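Local coordinates for topoisomerase I-like protein (Leishmania donovani, PDB 2B9S), which is the DNA-binding large subunit of a heterodimeric type IB topoisomerase, which probably relaxes supercoiled DNA by transiently nicking and resealing one strand, at residues D[151-156]-D[230-235]. Numbering follows the deposited sequence.
Sequences QVANFR and MLAPSS
Gln151, the last residue of strand 148-151, opens the contact with its carbonyl oxygen, which takes the amide of Ala232: Ala232 N to Gln151 O is 3.0 Å and the N-H points almost straight at the oxygen, although the donor stands well above the carbonyl plane. Gln151 CB lies 3.7 Å from CB of Ala232. A water accepts from the backbone N of Gln151 and also bonds Ser234 OG, linking the strand end to the beta turn 232-235. Val152 turns its side chain off the partner segment and packs on Cys143 and Leu215; with CG1 anti to the backbone N (chi1 -174°), that methyl still passes 3.7 Å from Met230 O. Ala153 supplies the second backbone bond, its N 2.9 Å from Met230 O and in that carbonyl's plane. The two bonds flank Val152 and Leu231 and make a single beta bridge, while Ala153 CB rests 3.7 Å from Leu231 O. Asn154 then acts as a bracket: chi1 of 58° holds CG between the backbone N and the carbonyl carbon, bringing OD1 to 3.2 Å from Met230 N, while ND2 donates to Tyr228 O. Both ends of one side-chain amide thus hold the backbone at the end of strand 226-229, one bond inside it at Tyr228 and one just past it at Met230, which fixes the amide's rotation. Two of the three direct bonds are backbone to backbone, and the third comes from Asn154. Met230 N and O are therefore both engaged by segment 151-156, while the Met230 side chain packs on a cytosine base of the bound DNA, just ahead of the turn whose last residue, Ser235, sits at the N-cap position of helix 236-266.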
loop_
_atom_site.group_PDB
_atom_site.type_symbol
_atom_site.label_atom_id
_atom_site.label_comp_id
_atom_site.label_asym_id
_atom_site.label_seq_id
_atom_site.Cartn_x
_atom_site.Cartn_y
_atom_site.Cartn_z
ATOM N N GLN D 151 8.501 13.804 12.297
ATOM C CA GLN D 151 8.070 12.501 12.791
ATOM C C GLN D 151 8.555 11.389 11.842
ATOM O O GLN D 151 8.584 11.570 10.631
ATOM C CB GLN D 151 6.550 12.449 12.936
ATOM C CG GLN D 151 6.090 12.389 14.363
ATOM C CD GLN D 151 4.617 12.744 14.540
ATOM O OE1 GLN D 151 3.928 13.100 13.584
ATOM N NE2 GLN D 151 4.135 12.652 15.775
ATOM N N VAL D 152 8.968 10.274 12.434
ATOM C CA VAL D 152 9.288 9.031 11.731
ATOM C C VAL D 152 8.038 8.127 11.781
ATOM O O VAL D 152 7.360 8.059 12.812
ATOM C CB VAL D 152 10.475 8.345 12.395
ATOM C CG1 VAL D 152 10.911 7.145 11.612
ATOM C CG2 VAL D 152 11.622 9.331 12.536
ATOM N N ALA D 153 7.715 7.464 10.671
ATOM C CA ALA D 153 6.454 6.709 10.596
ATOM C C ALA D 153 6.525 5.295 11.178
ATOM O O ALA D 153 5.825 4.991 12.144
ATOM C CB ALA D 153 5.876 6.703 9.170
ATOM N N ASN D 154 7.359 4.433 10.605
ATOM C CA ASN D 154 7.372 3.014 11.000
ATOM C C ASN D 154 8.688 2.597 11.677
ATOM O O ASN D 154 9.351 1.649 11.244
ATOM C CB ASN D 154 7.027 2.110 9.792
ATOM C CG ASN D 154 7.985 2.309 8.610
ATOM O OD1 ASN D 154 8.263 3.444 8.201
ATOM N ND2 ASN D 154 8.498 1.206 8.062
ATOM N N PHE D 155 9.055 3.313 12.745
ATOM C CA PHE D 155 10.298 3.043 13.503
ATOM C C PHE D 155 10.275 1.720 14.292
ATOM O O PHE D 155 11.323 1.214 14.679
ATOM C CB PHE D 155 10.615 4.198 14.450
ATOM C CG PHE D 155 9.516 4.491 15.430
ATOM C CD1 PHE D 155 8.573 5.490 15.160
ATOM C CD2 PHE D 155 9.408 3.757 16.616
ATOM C CE1 PHE D 155 7.546 5.747 16.071
ATOM C CE2 PHE D 155 8.387 3.998 17.520
ATOM C CZ PHE D 155 7.457 4.998 17.265
ATOM N N ARG D 156 9.084 1.182 14.550
ATOM C CA ARG D 156 8.968 -0.139 15.193
ATOM C C ARG D 156 9.143 -1.256 14.179
ATOM O O ARG D 156 8.280 -1.456 13.320
ATOM C CB ARG D 156 7.611 -0.309 15.866
ATOM C CG ARG D 156 7.415 0.514 17.084
ATOM C CD ARG D 156 6.148 0.097 17.786
ATOM N NE ARG D 156 5.431 1.284 18.219
ATOM C CZ ARG D 156 5.469 1.772 19.453
ATOM N NH1 ARG D 156 6.184 1.149 20.400
ATOM N NH2 ARG D 156 4.780 2.874 19.733
ATOM N N MET D 230 10.670 5.127 7.019
ATOM C CA MET D 230 10.572 6.424 6.339
ATOM C C MET D 230 9.825 7.461 7.207
ATOM O O MET D 230 9.277 7.116 8.265
ATOM C CB MET D 230 9.935 6.229 4.942
ATOM C CG MET D 230 10.919 5.571 3.913
ATOM S SD MET D 230 10.307 5.571 2.232
ATOM C CE MET D 230 11.510 4.619 1.259
ATOM N N LEU D 231 9.797 8.721 6.762
ATOM C CA LEU D 231 9.136 9.803 7.533
ATOM C C LEU D 231 7.614 9.726 7.488
ATOM O O LEU D 231 7.058 9.078 6.619
ATOM C CB LEU D 231 9.636 11.202 7.113
ATOM C CG LEU D 231 11.133 11.535 7.238
ATOM C CD1 LEU D 231 11.361 13.031 7.224
ATOM C CD2 LEU D 231 11.759 10.950 8.476
ATOM N N ALA D 232 6.963 10.349 8.467
ATOM C CA ALA D 232 5.512 10.417 8.541
ATOM C C ALA D 232 4.975 11.332 7.440
ATOM O O ALA D 232 5.697 12.190 6.951
ATOM C CB ALA D 232 5.077 10.910 9.918
ATOM N N PRO D 233 3.707 11.138 7.032
ATOM C CA PRO D 233 3.127 11.975 5.963
ATOM C C PRO D 233 3.080 13.476 6.303
ATOM O O PRO D 233 3.069 14.305 5.384
ATOM C CB PRO D 233 1.714 11.399 5.771
ATOM C CG PRO D 233 1.698 10.077 6.488
ATOM C CD PRO D 233 2.766 10.118 7.532
ATOM N N SER D 234 3.079 13.804 7.606
ATOM C CA SER D 234 3.182 15.197 8.108
ATOM C C SER D 234 4.532 15.871 7.855
ATOM O O SER D 234 4.659 17.097 7.986
ATOM C CB SER D 234 2.822 15.290 9.606
ATOM O OG SER D 234 3.757 14.610 10.437
ATOM N N SER D 235 5.542 15.085 7.491
ATOM C CA SER D 235 6.872 15.636 7.196
ATOM C C SER D 235 6.902 16.436 5.893
ATOM O O SER D 235 6.079 16.234 5.001
ATOM C CB SER D 235 7.941 14.524 7.186
ATOM O OG SER D 235 7.836 13.715 6.025
HETATM O O HOH W 1 6.711 15.503 10.821
#